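Local atomic coordinates of separin (Saccharomyces cerevisiae, PDB entry 5U1T), a protein that cleaves the MCD1/SCC1 subunit of cohesin at the onset of anaphase, as a caspase-like thiol protease that securin keeps inactive for most of the cell cycle. Residues Y508-I513 against C530-I535; E717-N722 against L737-I742; L731-I736 against K776-S781; L788-S793 against P829-R834. All blocks are in the same frame, centred on the assembly; numbering follows the deposited sequence.

Contact 1: residues Y508-I513 against C530-I535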
loop_
_atom_site.group_PDB
_atom_site.type_symbol
_atom_site.label_atom_id
_atom_site.label_comp_id
_atom_site.label_asym_id
_atom_site.label_seq_id
_atom_site.Cartn_x
_atom_site.Cartn_y
_atom_site.Cartn_z
ATOM N N TYR A 508 -23.009 -11.178 -17.035
ATOM C CA TYR A 508 -22.820 -9.798 -17.457
ATOM C C TYR A 508 -22.259 -8.936 -16.324
ATOM O O TYR A 508 -21.645 -7.900 -16.571
ATOM C CB TYR A 508 -24.124 -9.205 -17.993
ATOM C CG TYR A 508 -24.373 -9.554 -19.446
ATOM C CD1 TYR A 508 -23.709 -8.877 -20.463
ATOM C CD2 TYR A 508 -25.259 -10.575 -19.808
ATOM C CE1 TYR A 508 -23.916 -9.197 -21.804
ATOM C CE2 TYR A 508 -25.475 -10.893 -21.153
ATOM C CZ TYR A 508 -24.797 -10.195 -22.146
ATOM O OH TYR A 508 -24.986 -10.493 -23.487
ATOM N N GLY A 509 -22.463 -9.377 -15.089
ATOM C CA GLY A 509 -21.816 -8.768 -13.950
ATOM C C GLY A 509 -20.309 -8.721 -14.150
ATOM O O GLY A 509 -19.675 -7.718 -13.838
ATOM N N ASN A 510 -19.747 -9.803 -14.688
ATOM C CA ASN A 510 -18.314 -9.894 -14.952
ATOM C C ASN A 510 -17.880 -9.178 -16.219
ATOM O O ASN A 510 -16.691 -9.055 -16.477
ATOM C CB ASN A 510 -17.878 -11.354 -15.046
ATOM C CG ASN A 510 -17.602 -11.966 -13.689
ATOM O OD1 ASN A 510 -18.474 -12.584 -13.072
ATOM N ND2 ASN A 510 -16.381 -11.788 -13.208
ATOM N N SER A 511 -18.837 -8.707 -17.008
ATOM C CA SER A 511 -18.503 -8.067 -18.272
ATOM C C SER A 511 -18.321 -6.558 -18.114
ATOM O O SER A 511 -18.706 -5.966 -17.107
ATOM C CB SER A 511 -19.580 -8.348 -19.334
ATOM O OG SER A 511 -20.673 -7.447 -19.226
ATOM N N SER A 512 -17.738 -5.941 -19.136
ATOM C CA SER A 512 -17.555 -4.496 -19.154
ATOM C C SER A 512 -18.517 -3.848 -20.139
ATOM O O SER A 512 -18.363 -2.677 -20.471
ATOM C CB SER A 512 -16.119 -4.134 -19.531
ATOM O OG SER A 512 -15.869 -4.436 -20.902
ATOM N N ILE A 513 -19.491 -4.615 -20.614
ATOM C CA ILE A 513 -20.472 -4.108 -21.562
ATOM C C ILE A 513 -21.295 -3.021 -20.895
ATOM O O ILE A 513 -21.698 -3.165 -19.753
ATOM C CB ILE A 513 -21.383 -5.236 -22.089
ATOM C CG1 ILE A 513 -20.522 -6.308 -22.774
ATOM C CG2 ILE A 513 -22.442 -4.670 -23.021
ATOM C CD1 ILE A 513 -21.297 -7.499 -23.308
ATOM N N CYS A 530 -24.517 -5.650 -9.350
ATOM C CA CYS A 530 -23.847 -4.454 -8.849
ATOM C C CYS A 530 -22.506 -4.740 -8.170
ATOM O O CYS A 530 -21.506 -4.051 -8.401
ATOM C CB CYS A 530 -24.761 -3.738 -7.861
ATOM S SG CYS A 530 -26.194 -3.018 -8.632
ATOM N N SER A 531 -22.510 -5.763 -7.327
ATOM C CA SER A 531 -21.322 -6.142 -6.590
ATOM C C SER A 531 -20.238 -6.589 -7.535
ATOM O O SER A 531 -19.063 -6.331 -7.294
ATOM C CB SER A 531 -21.638 -7.237 -5.580
ATOM O OG SER A 531 -22.530 -6.726 -4.602
ATOM N N LEU A 532 -20.638 -7.263 -8.607
ATOM C CA LEU A 532 -19.702 -7.739 -9.614
ATOM C C LEU A 532 -19.153 -6.557 -10.410
ATOM O O LEU A 532 -18.008 -6.573 -10.838
ATOM C CB LEU A 532 -20.371 -8.756 -10.555
ATOM C CG LEU A 532 -20.293 -10.266 -10.280
ATOM C CD1 LEU A 532 -18.866 -10.763 -10.334
ATOM C CD2 LEU A 532 -20.839 -10.601 -8.932
ATOM N N ARG A 533 -19.977 -5.528 -10.594
ATOM C CA ARG A 533 -19.652 -4.424 -11.496
ATOM C C ARG A 533 -18.954 -3.243 -10.863
ATOM O O ARG A 533 -18.410 -2.410 -11.569
ATOM C CB ARG A 533 -20.916 -3.896 -12.149
ATOM C CG ARG A 533 -21.557 -4.849 -13.094
ATOM C CD ARG A 533 -22.027 -4.060 -14.265
ATOM N NE ARG A 533 -21.214 -4.368 -15.422
ATOM C CZ ARG A 533 -21.355 -3.783 -16.599
ATOM N NH1 ARG A 533 -22.276 -2.848 -16.775
ATOM N NH2 ARG A 533 -20.566 -4.144 -17.593
ATOM N N GLY A 534 -19.014 -3.146 -9.540
ATOM C CA GLY A 534 -18.538 -1.971 -8.845
ATOM C C GLY A 534 -19.408 -0.765 -9.125
ATOM O O GLY A 534 -18.946 0.370 -9.071
ATOM N N ILE A 535 -20.674 -1.002 -9.435
ATOM C CA ILE A 535 -21.608 0.080 -9.696
ATOM C C ILE A 535 -22.860 -0.154 -8.885
ATOM O O ILE A 535 -23.381 -1.249 -8.870
ATOM C CB ILE A 535 -21.970 0.176 -11.184
ATOM C CG1 ILE A 535 -20.706 0.348 -12.035
ATOM C CG2 ILE A 535 -22.956 1.316 -11.423
ATOM C CD1 ILE A 535 -19.961 1.655 -11.782
#
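Hydrogen bonds from Arg-533 to the backbone carbonyls of Ser-511 and Ile-513 carry this contact. Arg-533 NH2 meets Ser-511 O at 2.6 Å in an almost straight bond (176°). The oxygen lies in the guanidinium plane, but NH2 stands well above the carbonyl plane of Ser-511. The same nitrogen bonds to Ile-513 O, also at 2.6 Å. Arg-533 NE adds a weak bond to Ser-511 O, and NH1 a weak one to Ile-513 O. The two carbonyls thus hold two adjoining edges of the guanidinium, with NH2 bonded to both, which limits its rotation. Bends at chi2 (-140°) and chi3 (110°) bring the group there. With a leucine in its place, both carbonyls would probably lose their charged donor and the 511-513 turn would be freer to move.

The contact ties together two successive helices of the helical domain, 501-509 and 523-533, near their C-terminal ends. Gly-534, with positive phi, follows the second.

Within the turn, Ser-511 OG donates to Tyr-508 O at 2.9 Å, on a lone pair. Tyr-508 O also accepts from Ser-511 N.

Packing is close at Gly-509, whose CA is 4.9 Å from Leu-532 CA. Gly-509 O lies 3.5 Å from Leu-532 CB. The Leu-532 side chain crosses that of Asn-510 at a slant. Phe-481 of helix 470-485 touches Asn-510 and Ser-511, and Leu-532 O accepts a hydrogen bond from another protein chain.

Contact 2: residues E717-N722 against L737-I742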
loop_
_atom_site.group_PDB
_atom_site.type_symbol
_atom_site.label_atom_id
_atom_site.label_comp_id
_atom_site.label_asym_id
_atom_site.label_seq_id
_atom_site.Cartn_x
_atom_site.Cartn_y
_atom_site.Cartn_z
ATOM N N GLU A 717 10.764 -14.737 -9.066
ATOM C CA GLU A 717 9.704 -13.977 -9.699
ATOM C C GLU A 717 9.027 -13.040 -8.698
ATOM O O GLU A 717 8.200 -12.212 -9.083
ATOM C CB GLU A 717 8.672 -14.911 -10.361
ATOM C CG GLU A 717 8.047 -15.936 -9.422
ATOM C CD GLU A 717 8.828 -17.258 -9.327
ATOM O OE1 GLU A 717 10.070 -17.230 -9.155
ATOM O OE2 GLU A 717 8.195 -18.340 -9.414
ATOM N N LEU A 718 9.385 -13.156 -7.421
ATOM C CA LEU A 718 8.906 -12.211 -6.415
ATOM C C LEU A 718 9.595 -10.881 -6.623
ATOM O O LEU A 718 9.189 -9.861 -6.078
ATOM C CB LEU A 718 9.171 -12.711 -4.993
ATOM C CG LEU A 718 8.357 -13.884 -4.459
ATOM C CD1 LEU A 718 8.675 -14.118 -3.002
ATOM C CD2 LEU A 718 6.876 -13.621 -4.662
ATOM N N PHE A 719 10.650 -10.911 -7.425
ATOM C CA PHE A 719 11.497 -9.749 -7.617
ATOM C C PHE A 719 11.665 -9.429 -9.093
ATOM O O PHE A 719 12.663 -8.832 -9.492
ATOM C CB PHE A 719 12.853 -9.987 -6.964
ATOM C CG PHE A 719 12.760 -10.402 -5.520
ATOM C CD1 PHE A 719 12.634 -11.742 -5.170
ATOM C CD2 PHE A 719 12.786 -9.452 -4.510
ATOM C CE1 PHE A 719 12.533 -12.122 -3.845
ATOM C CE2 PHE A 719 12.698 -9.830 -3.187
ATOM C CZ PHE A 719 12.568 -11.167 -2.855
ATOM N N ASP A 720 10.689 -9.835 -9.902
ATOM C CA ASP A 720 10.728 -9.543 -11.327
ATOM C C ASP A 720 9.926 -8.294 -11.631
ATOM O O ASP A 720 8.853 -8.356 -12.224
ATOM C CB ASP A 720 10.194 -10.710 -12.139
ATOM C CG ASP A 720 10.413 -10.523 -13.619
ATOM O OD1 ASP A 720 11.269 -9.683 -13.992
ATOM O OD2 ASP A 720 9.737 -11.221 -14.400
ATOM N N ILE A 721 10.476 -7.157 -11.224
ATOM C CA ILE A 721 9.784 -5.886 -11.347
ATOM C C ILE A 721 9.784 -5.377 -12.784
ATOM O O ILE A 721 9.124 -4.384 -13.096
ATOM C CB ILE A 721 10.407 -4.828 -10.419
ATOM C CG1 ILE A 721 11.930 -4.846 -10.525
ATOM C CG2 ILE A 721 10.000 -5.094 -8.992
ATOM C CD1 ILE A 721 12.501 -3.721 -11.346
ATOM N N ASN A 722 10.524 -6.060 -13.655
ATOM C CA ASN A 722 10.482 -5.765 -15.083
ATOM C C ASN A 722 9.523 -6.694 -15.825
ATOM O O ASN A 722 9.383 -6.597 -17.041
ATOM C CB ASN A 722 11.883 -5.859 -15.692
ATOM C CG ASN A 722 12.729 -4.640 -15.383
ATOM O OD1 ASN A 722 12.231 -3.629 -14.891
ATOM N ND2 ASN A 722 14.016 -4.727 -15.681
ATOM N N LEU A 737 4.287 -4.035 -5.788
ATOM C CA LEU A 737 3.849 -3.638 -4.451
ATOM C C LEU A 737 4.642 -4.346 -3.350
ATOM O O LEU A 737 4.912 -3.751 -2.311
ATOM C CB LEU A 737 2.358 -3.910 -4.262
ATOM C CG LEU A 737 1.394 -3.042 -5.066
ATOM C CD1 LEU A 737 -0.023 -3.578 -4.930
ATOM C CD2 LEU A 737 1.461 -1.588 -4.644
ATOM N N LEU A 738 5.006 -5.609 -3.573
ATOM C CA LEU A 738 5.806 -6.345 -2.598
ATOM C C LEU A 738 7.149 -5.655 -2.400
ATOM O O LEU A 738 7.608 -5.453 -1.272
ATOM C CB LEU A 738 6.030 -7.796 -3.037
ATOM C CG LEU A 738 6.952 -8.596 -2.117
ATOM C CD1 LEU A 738 6.225 -8.993 -0.853
ATOM C CD2 LEU A 738 7.538 -9.800 -2.818
ATOM N N ASN A 739 7.774 -5.301 -3.518
ATOM C CA ASN A 739 9.098 -4.712 -3.493
ATOM C C ASN A 739 9.046 -3.291 -2.960
ATOM O O ASN A 739 10.003 -2.814 -2.380
ATOM C CB ASN A 739 9.729 -4.756 -4.884
ATOM C CG ASN A 739 10.230 -6.155 -5.258
ATOM O OD1 ASN A 739 9.454 -7.005 -5.698
ATOM N ND2 ASN A 739 11.527 -6.388 -5.105
ATOM N N ILE A 740 7.917 -2.623 -3.146
ATOM C CA ILE A 740 7.717 -1.308 -2.576
ATOM C C ILE A 740 7.707 -1.424 -1.055
ATOM O O ILE A 740 8.379 -0.668 -0.345
ATOM C CB ILE A 740 6.411 -0.675 -3.078
ATOM C CG1 ILE A 740 6.585 -0.221 -4.536
ATOM C CG2 ILE A 740 5.978 0.467 -2.166
ATOM C CD1 ILE A 740 5.335 0.360 -5.199
ATOM N N LYS A 741 6.958 -2.404 -0.567
ATOM C CA LYS A 741 6.841 -2.648 0.861
ATOM C C LYS A 741 8.182 -3.060 1.470
ATOM O O LYS A 741 8.470 -2.707 2.604
ATOM C CB LYS A 741 5.786 -3.722 1.124
ATOM C CG LYS A 741 5.179 -3.710 2.502
ATOM C CD LYS A 741 4.317 -4.925 2.706
ATOM C CE LYS A 741 3.817 -5.010 4.119
ATOM N NZ LYS A 741 3.176 -6.311 4.371
ATOM N N ILE A 742 8.999 -3.802 0.730
ATOM C CA ILE A 742 10.290 -4.214 1.253
ATOM C C ILE A 742 11.169 -2.991 1.470
ATOM O O ILE A 742 11.712 -2.804 2.554
ATOM C CB ILE A 742 11.002 -5.204 0.330
ATOM C CG1 ILE A 742 10.301 -6.567 0.352
ATOM C CG2 ILE A 742 12.424 -5.388 0.772
ATOM C CD1 ILE A 742 10.867 -7.566 -0.643
#
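Leu-718, Phe-719 and Ile-721 pack on Leu-738, Asn-739 and Ile-742 in a largely apolar, buried loop-to-helix contact. The loop follows helix 700-714 and leads to helix 729-752, so the chain folds back on the helix it is about to enter. Leu-718 CB lies 4.0 Å from Leu-738 CD2. Leu-738 has CG anti to its own N (chi1 175°), which sends this methyl toward the loop, where it also sits 3.7 Å from Leu-718 O. The side chains of Phe-719 and Ile-742 cross at about a right angle, with Phe-719 CE2 3.9 Å from Ile-742 CD1.

Asn-739 is the polar member. Its amide comes in beside Phe-719, the two planes being 84° apart. Ile-721 meets the same side chain with its short branch: CG2 is 3.9 Å from Asn-739 CG, and the two side chains cross nearly at right angles. The longer branch of Ile-721 leads away. Asp-720, between Phe-719 and Ile-721 in sequence, points away from the helix, and its OD2 accepts a hydrogen bond from His-725 N.

Helix 680-689 closes one flank, with Leu-684 touching both Leu-718 and Leu-738. Helix 756-775 adds Leu-769 against Asn-739, and Ile-691 from a loop covers Leu-738 and Ile-742.

Contact 3: residues L731-I736 against K776-S781; sequences LYIKVI and KKNKLS
Ile-733 meets three residues of the loop 776-781 with different parts of its side chain. Its CD1 lies 4.1 Å from Lys-776 CB, the two side chains sliding past each other in opposite directions. Its CG1 sits 3.6 Å from Asn-778 OD1. Its CG2 touches Leu-780 CD1 at 4.0 Å. Cut back to an alanine, this position would probably leave a gap between helix and loop, with Leu-780 and the CB of Lys-776 lacking their apolar mate.

Lys-776 continues past Ile-733. A bend at chi2 (25°) turns its chain toward Tyr-732 and Ile-736. Lys-776 CE approaches Tyr-732 CE2 at 3.6 Å, and the lysine runs across the tyrosine at about a right angle. The same CE is 4.0 Å from Ile-736 CD1, which lies over one face of the Tyr-732 ring, toward its rim. Tyr-732 reaches this place with CG anti to its backbone N (chi1 174°).

Further out, Leu-773 of helix 756-775 touches Ile-733 and Ile-736, and Ser-784 of helix 782-805 touches Ile-733. Ser-781 is the N-cap of that helix, with a weak bond from Ser-784 N to its OG. Side chains of another protein bond to Lys-776 O and Leu-780 O.

Lys-776 thus meets the helix mainly with its carbon chain, and Asn-778 sets its OD1 against the carbons of Ile-733. The loop is held to helix 729-752 by van der Waals contact, while two of its backbone carbonyls bond to the other protein.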
loop_
_atom_site.group_PDB
_atom_site.type_symbol
_atom_site.label_atom_id
_atom_site.label_comp_id
_atom_site.label_asym_id
_atom_site.label_seq_id
_atom_site.Cartn_x
_atom_site.Cartn_y
_atom_site.Cartn_z
ATOM N N LEU A 731 -1.017 -9.725 -11.055
ATOM C CA LEU A 731 0.045 -10.279 -10.227
ATOM C C LEU A 731 1.316 -9.465 -10.346
ATOM O O LEU A 731 2.105 -9.370 -9.401
ATOM C CB LEU A 731 0.361 -11.722 -10.621
ATOM C CG LEU A 731 -0.649 -12.829 -10.355
ATOM C CD1 LEU A 731 0.021 -14.164 -10.634
ATOM C CD2 LEU A 731 -1.157 -12.741 -8.928
ATOM N N TYR A 732 1.541 -8.910 -11.529
ATOM C CA TYR A 732 2.738 -8.116 -11.740
ATOM C C TYR A 732 2.655 -6.863 -10.880
ATOM O O TYR A 732 3.641 -6.480 -10.271
ATOM C CB TYR A 732 2.918 -7.766 -13.216
ATOM C CG TYR A 732 4.066 -6.822 -13.484
ATOM C CD1 TYR A 732 5.293 -6.979 -12.842
ATOM C CD2 TYR A 732 3.927 -5.772 -14.388
ATOM C CE1 TYR A 732 6.349 -6.107 -13.088
ATOM C CE2 TYR A 732 4.972 -4.903 -14.644
ATOM C CZ TYR A 732 6.180 -5.071 -13.991
ATOM O OH TYR A 732 7.210 -4.196 -14.246
ATOM N N ILE A 733 1.471 -6.250 -10.817
ATOM C CA ILE A 733 1.229 -5.118 -9.938
ATOM C C ILE A 733 1.524 -5.512 -8.486
ATOM O O ILE A 733 2.139 -4.746 -7.724
ATOM C CB ILE A 733 -0.220 -4.611 -10.059
ATOM C CG1 ILE A 733 -0.483 -4.032 -11.446
ATOM C CG2 ILE A 733 -0.519 -3.560 -9.004
ATOM C CD1 ILE A 733 0.233 -2.754 -11.718
ATOM N N LYS A 734 1.111 -6.724 -8.117
ATOM C CA LYS A 734 1.290 -7.214 -6.756
ATOM C C LYS A 734 2.764 -7.457 -6.423
ATOM O O LYS A 734 3.181 -7.248 -5.285
ATOM C CB LYS A 734 0.468 -8.488 -6.539
ATOM C CG LYS A 734 -0.999 -8.220 -6.197
ATOM C CD LYS A 734 -1.840 -9.492 -6.258
ATOM C CE LYS A 734 -3.279 -9.238 -5.806
ATOM N NZ LYS A 734 -4.022 -10.509 -5.470
ATOM N N VAL A 735 3.545 -7.889 -7.413
ATOM C CA VAL A 735 4.996 -8.039 -7.261
ATOM C C VAL A 735 5.667 -6.685 -6.967
ATOM O O VAL A 735 6.470 -6.561 -6.040
ATOM C CB VAL A 735 5.632 -8.693 -8.532
ATOM C CG1 VAL A 735 7.116 -8.421 -8.621
ATOM C CG2 VAL A 735 5.372 -10.194 -8.556
ATOM N N ILE A 736 5.329 -5.671 -7.753
ATOM C CA ILE A 736 5.902 -4.354 -7.568
ATOM C C ILE A 736 5.539 -3.840 -6.188
ATOM O O ILE A 736 6.381 -3.295 -5.490
ATOM C CB ILE A 736 5.424 -3.359 -8.640
ATOM C CG1 ILE A 736 5.805 -3.851 -10.036
ATOM C CG2 ILE A 736 6.048 -2.006 -8.420
ATOM C CD1 ILE A 736 5.376 -2.901 -11.152
ATOM N N LYS A 776 1.825 1.772 -15.330
ATOM C CA LYS A 776 1.373 0.555 -15.958
ATOM C C LYS A 776 -0.049 0.788 -16.424
ATOM O O LYS A 776 -0.870 1.324 -15.703
ATOM C CB LYS A 776 1.342 -0.569 -14.945
ATOM C CG LYS A 776 2.573 -1.440 -14.910
ATOM C CD LYS A 776 3.796 -0.722 -15.419
ATOM C CE LYS A 776 5.047 -1.309 -14.811
ATOM N NZ LYS A 776 6.229 -0.886 -15.588
ATOM N N LYS A 777 -0.404 0.271 -17.589
ATOM C CA LYS A 777 -1.741 0.462 -18.152
ATOM C C LYS A 777 -2.968 -0.045 -17.389
ATOM O O LYS A 777 -4.072 0.344 -17.697
ATOM C CB LYS A 777 -1.784 -0.043 -19.581
ATOM C CG LYS A 777 -1.287 0.985 -20.580
ATOM C CD LYS A 777 -0.812 0.319 -21.860
ATOM C CE LYS A 777 0.612 0.716 -22.219
ATOM N NZ LYS A 777 1.430 -0.433 -22.702
ATOM N N ASN A 778 -2.772 -0.911 -16.417
ATOM C CA ASN A 778 -3.789 -1.463 -15.557
ATOM C C ASN A 778 -4.882 -0.544 -15.049
ATOM O O ASN A 778 -4.660 0.604 -14.737
ATOM C CB ASN A 778 -3.050 -1.950 -14.316
ATOM C CG ASN A 778 -3.858 -2.901 -13.484
ATOM O OD1 ASN A 778 -3.799 -2.879 -12.266
ATOM N ND2 ASN A 778 -4.632 -3.736 -14.143
ATOM N N LYS A 779 -6.061 -1.109 -14.915
ATOM C CA LYS A 779 -7.155 -0.410 -14.316
ATOM C C LYS A 779 -6.984 -0.959 -12.922
ATOM O O LYS A 779 -7.502 -2.005 -12.606
ATOM C CB LYS A 779 -8.474 -0.868 -14.900
ATOM C CG LYS A 779 -8.660 -0.500 -16.354
ATOM C CD LYS A 779 -9.986 -1.003 -16.896
ATOM C CE LYS A 779 -10.183 -0.611 -18.350
ATOM N NZ LYS A 779 -11.473 -1.128 -18.883
ATOM N N LEU A 780 -6.222 -0.261 -12.103
ATOM C CA LEU A 780 -5.909 -0.691 -10.746
ATOM C C LEU A 780 -7.021 -1.325 -9.945
ATOM O O LEU A 780 -8.054 -0.734 -9.781
ATOM C CB LEU A 780 -5.394 0.515 -9.989
ATOM C CG LEU A 780 -4.391 0.280 -8.886
ATOM C CD1 LEU A 780 -3.554 -0.931 -9.192
ATOM C CD2 LEU A 780 -3.521 1.499 -8.749
ATOM N N SER A 781 -6.784 -2.513 -9.406
ATOM C CA SER A 781 -7.802 -3.205 -8.609
ATOM C C SER A 781 -7.912 -2.620 -7.204
ATOM O O SER A 781 -6.919 -2.226 -6.624
ATOM C CB SER A 781 -7.510 -4.703 -8.523
ATOM O OG SER A 781 -6.541 -5.005 -7.529
#

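Contact 4: residues L788-S793 against P829-R834; sequences LLKSLS and PIIVYR
Ile-831 reaches from helix 829-845 toward Leu-789, Lys-790 and Ser-793 of helix 782-805. Its CB points at that helix and carries two branches. CG2, anti to the backbone N, stands 4.4 Å from Ser-793 CB. CG1 takes the other direction, anti to the carbonyl carbon (chi1 -59°), and comes within 4.3 Å of Leu-789 CB. The tip, CD1, has the most neighbours. It lies 4.1 Å from Lys-790 CD, where the two side chains pass at a slant. Ser-793 OG is 4.2 Å from the same methyl, and Leu-789 O is only slightly farther. The methyl thus ends among a lysine stem, a hydroxyl and a carbonyl.

The two segments run almost parallel, their axes 9° apart and 10.7 Å at closest approach. Helix 809-825 comes between the two helices in sequence. Near-parallel alternate helices of this kind are consistent with the stacked helices of an alpha-solenoid. At this separation the contact is made mostly through side chains, Ile-831 above all, with the carbonyl of Leu-789 also touched.

Lys-790 bends at chi2 and runs on past Ile-831, bringing NZ to 4.3 Å from Ile-830 CG1. The guanidinium of Arg-834 is also near, with NH1 4.8 Å from Lys-790 NZ, a like-charged neighbour that may slightly disfavour the approach. Arg-834 NE bonds to Ser-874 OG of helix 872-881, a partner outside this contact. Ser-793 OG has both Leu-789 O and Lys-790 O close by, and its one proton may serve either. Phe-617 of helix 602-617 touches Leu-789, Lys-790, Ile-830 and Ile-831.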
loop_
_atom_site.group_PDB
_atom_site.type_symbol
_atom_site.label_atom_id
_atom_site.label_comp_id
_atom_site.label_asym_id
_atom_site.label_seq_id
_atom_site.Cartn_x
_atom_site.Cartn_y
_atom_site.Cartn_z
ATOM N N LEU A 788 -1.306 0.360 -2.301
ATOM C CA LEU A 788 -0.486 1.451 -2.786
ATOM C C LEU A 788 -0.731 2.745 -2.015
ATOM O O LEU A 788 0.160 3.573 -1.893
ATOM C CB LEU A 788 -0.765 1.665 -4.268
ATOM C CG LEU A 788 0.083 2.721 -4.949
ATOM C CD1 LEU A 788 1.539 2.348 -4.784
ATOM C CD2 LEU A 788 -0.305 2.770 -6.407
ATOM N N LEU A 789 -1.950 2.927 -1.516
ATOM C CA LEU A 789 -2.267 4.074 -0.691
ATOM C C LEU A 789 -1.514 3.983 0.628
ATOM O O LEU A 789 -0.874 4.937 1.058
ATOM C CB LEU A 789 -3.768 4.158 -0.452
ATOM C CG LEU A 789 -4.517 4.848 -1.587
ATOM C CD1 LEU A 789 -6.016 4.850 -1.326
ATOM C CD2 LEU A 789 -3.998 6.273 -1.771
ATOM N N LYS A 790 -1.589 2.818 1.257
ATOM C CA LYS A 790 -0.915 2.577 2.520
ATOM C C LYS A 790 0.592 2.761 2.327
ATOM O O LYS A 790 1.262 3.404 3.129
ATOM C CB LYS A 790 -1.248 1.175 3.050
ATOM C CG LYS A 790 -2.503 1.117 3.925
ATOM C CD LYS A 790 -2.339 1.985 5.226
ATOM C CE LYS A 790 -3.535 1.852 6.235
ATOM N NZ LYS A 790 -3.385 2.736 7.463
ATOM N N SER A 791 1.113 2.230 1.232
ATOM C CA SER A 791 2.541 2.280 0.963
ATOM C C SER A 791 3.064 3.668 0.624
ATOM O O SER A 791 4.183 4.024 0.996
ATOM C CB SER A 791 2.890 1.324 -0.169
ATOM O OG SER A 791 3.298 0.081 0.354
ATOM N N LEU A 792 2.264 4.444 -0.092
ATOM C CA LEU A 792 2.726 5.726 -0.601
ATOM C C LEU A 792 2.708 6.765 0.485
ATOM O O LEU A 792 3.546 7.661 0.500
ATOM C CB LEU A 792 1.865 6.194 -1.769
ATOM C CG LEU A 792 2.351 7.423 -2.531
ATOM C CD1 LEU A 792 3.870 7.348 -2.797
ATOM C CD2 LEU A 792 1.572 7.576 -3.833
ATOM N N SER A 793 1.729 6.658 1.377
ATOM C CA SER A 793 1.631 7.591 2.488
ATOM C C SER A 793 2.737 7.279 3.485
ATOM O O SER A 793 3.307 8.182 4.079
ATOM C CB SER A 793 0.247 7.531 3.152
ATOM O OG SER A 793 -0.132 6.193 3.413
ATOM N N PRO A 829 -10.838 8.119 3.899
ATOM C CA PRO A 829 -10.810 8.783 5.207
ATOM C C PRO A 829 -9.668 8.339 6.126
ATOM O O PRO A 829 -9.050 9.180 6.778
ATOM C CB PRO A 829 -12.167 8.411 5.811
ATOM C CG PRO A 829 -13.044 8.259 4.625
ATOM C CD PRO A 829 -12.171 7.572 3.600
ATOM N N ILE A 830 -9.349 7.062 6.164
ATOM C CA ILE A 830 -8.265 6.622 7.012
ATOM C C ILE A 830 -6.938 7.139 6.540
ATOM O O ILE A 830 -6.031 7.301 7.305
ATOM C CB ILE A 830 -8.196 5.104 7.093
ATOM C CG1 ILE A 830 -7.175 4.676 8.117
ATOM C CG2 ILE A 830 -7.789 4.529 5.769
ATOM C CD1 ILE A 830 -7.628 4.894 9.523
ATOM N N ILE A 831 -6.821 7.390 5.260
ATOM C CA ILE A 831 -5.570 7.917 4.743
ATOM C C ILE A 831 -5.517 9.425 4.947
ATOM O O ILE A 831 -4.510 9.960 5.385
ATOM C CB ILE A 831 -5.376 7.589 3.260
ATOM C CG1 ILE A 831 -5.385 6.075 3.046
ATOM C CG2 ILE A 831 -4.051 8.149 2.775
ATOM C CD1 ILE A 831 -4.206 5.346 3.677
ATOM N N VAL A 832 -6.617 10.098 4.642
ATOM C CA VAL A 832 -6.725 11.526 4.861
ATOM C C VAL A 832 -6.508 11.857 6.335
ATOM O O VAL A 832 -5.740 12.768 6.661
ATOM C CB VAL A 832 -8.084 12.051 4.374
ATOM C CG1 VAL A 832 -8.289 13.495 4.768
ATOM C CG2 VAL A 832 -8.172 11.904 2.871
ATOM N N TYR A 833 -7.150 11.112 7.232
ATOM C CA TYR A 833 -6.956 11.361 8.654
ATOM C C TYR A 833 -5.493 11.191 9.059
ATOM O O TYR A 833 -4.904 12.105 9.621
ATOM C CB TYR A 833 -7.811 10.452 9.543
ATOM C CG TYR A 833 -7.444 10.706 10.989
ATOM C CD1 TYR A 833 -7.730 11.938 11.575
ATOM C CD2 TYR A 833 -6.728 9.771 11.736
ATOM C CE1 TYR A 833 -7.356 12.220 12.863
ATOM C CE2 TYR A 833 -6.344 10.050 13.032
ATOM C CZ TYR A 833 -6.662 11.278 13.590
ATOM O OH TYR A 833 -6.295 11.585 14.884
ATOM N N ARG A 834 -4.919 10.024 8.788
ATOM C CA ARG A 834 -3.559 9.732 9.210
ATOM C C ARG A 834 -2.569 10.765 8.700
ATOM O O ARG A 834 -1.638 11.149 9.429
ATOM C CB ARG A 834 -3.116 8.346 8.746
ATOM C CG ARG A 834 -3.756 7.205 9.466
ATOM C CD ARG A 834 -3.618 7.333 10.961
ATOM N NE ARG A 834 -4.328 6.250 11.621
ATOM C CZ ARG A 834 -3.776 5.083 11.949
ATOM N NH1 ARG A 834 -2.496 4.863 11.692
ATOM N NH2 ARG A 834 -4.502 4.136 12.544
#

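How the contacts relate
All four contacts are mostly buried, but their chemistry differs. Contact 1 lies farthest from the chain centre, about 26 Å from it, and is the polar one. Contacts 2, 3 and 4 rest mainly on van der Waals packing. Contacts 2 and 3 share helix 729-752 and their centres are about 11 Å apart. The loop of contact 3 leads into helix 782-805, which contact 4 then uses. Leu-737 CD2 meets Leu-788 CD1 at 3.9 Å, joining contacts 2 and 4. Contact 1 touches none of the others, though its nearest atoms come to about 6 Å from contact 3. Another protein chain borders contacts 1, 3 and 4, but not contact 2.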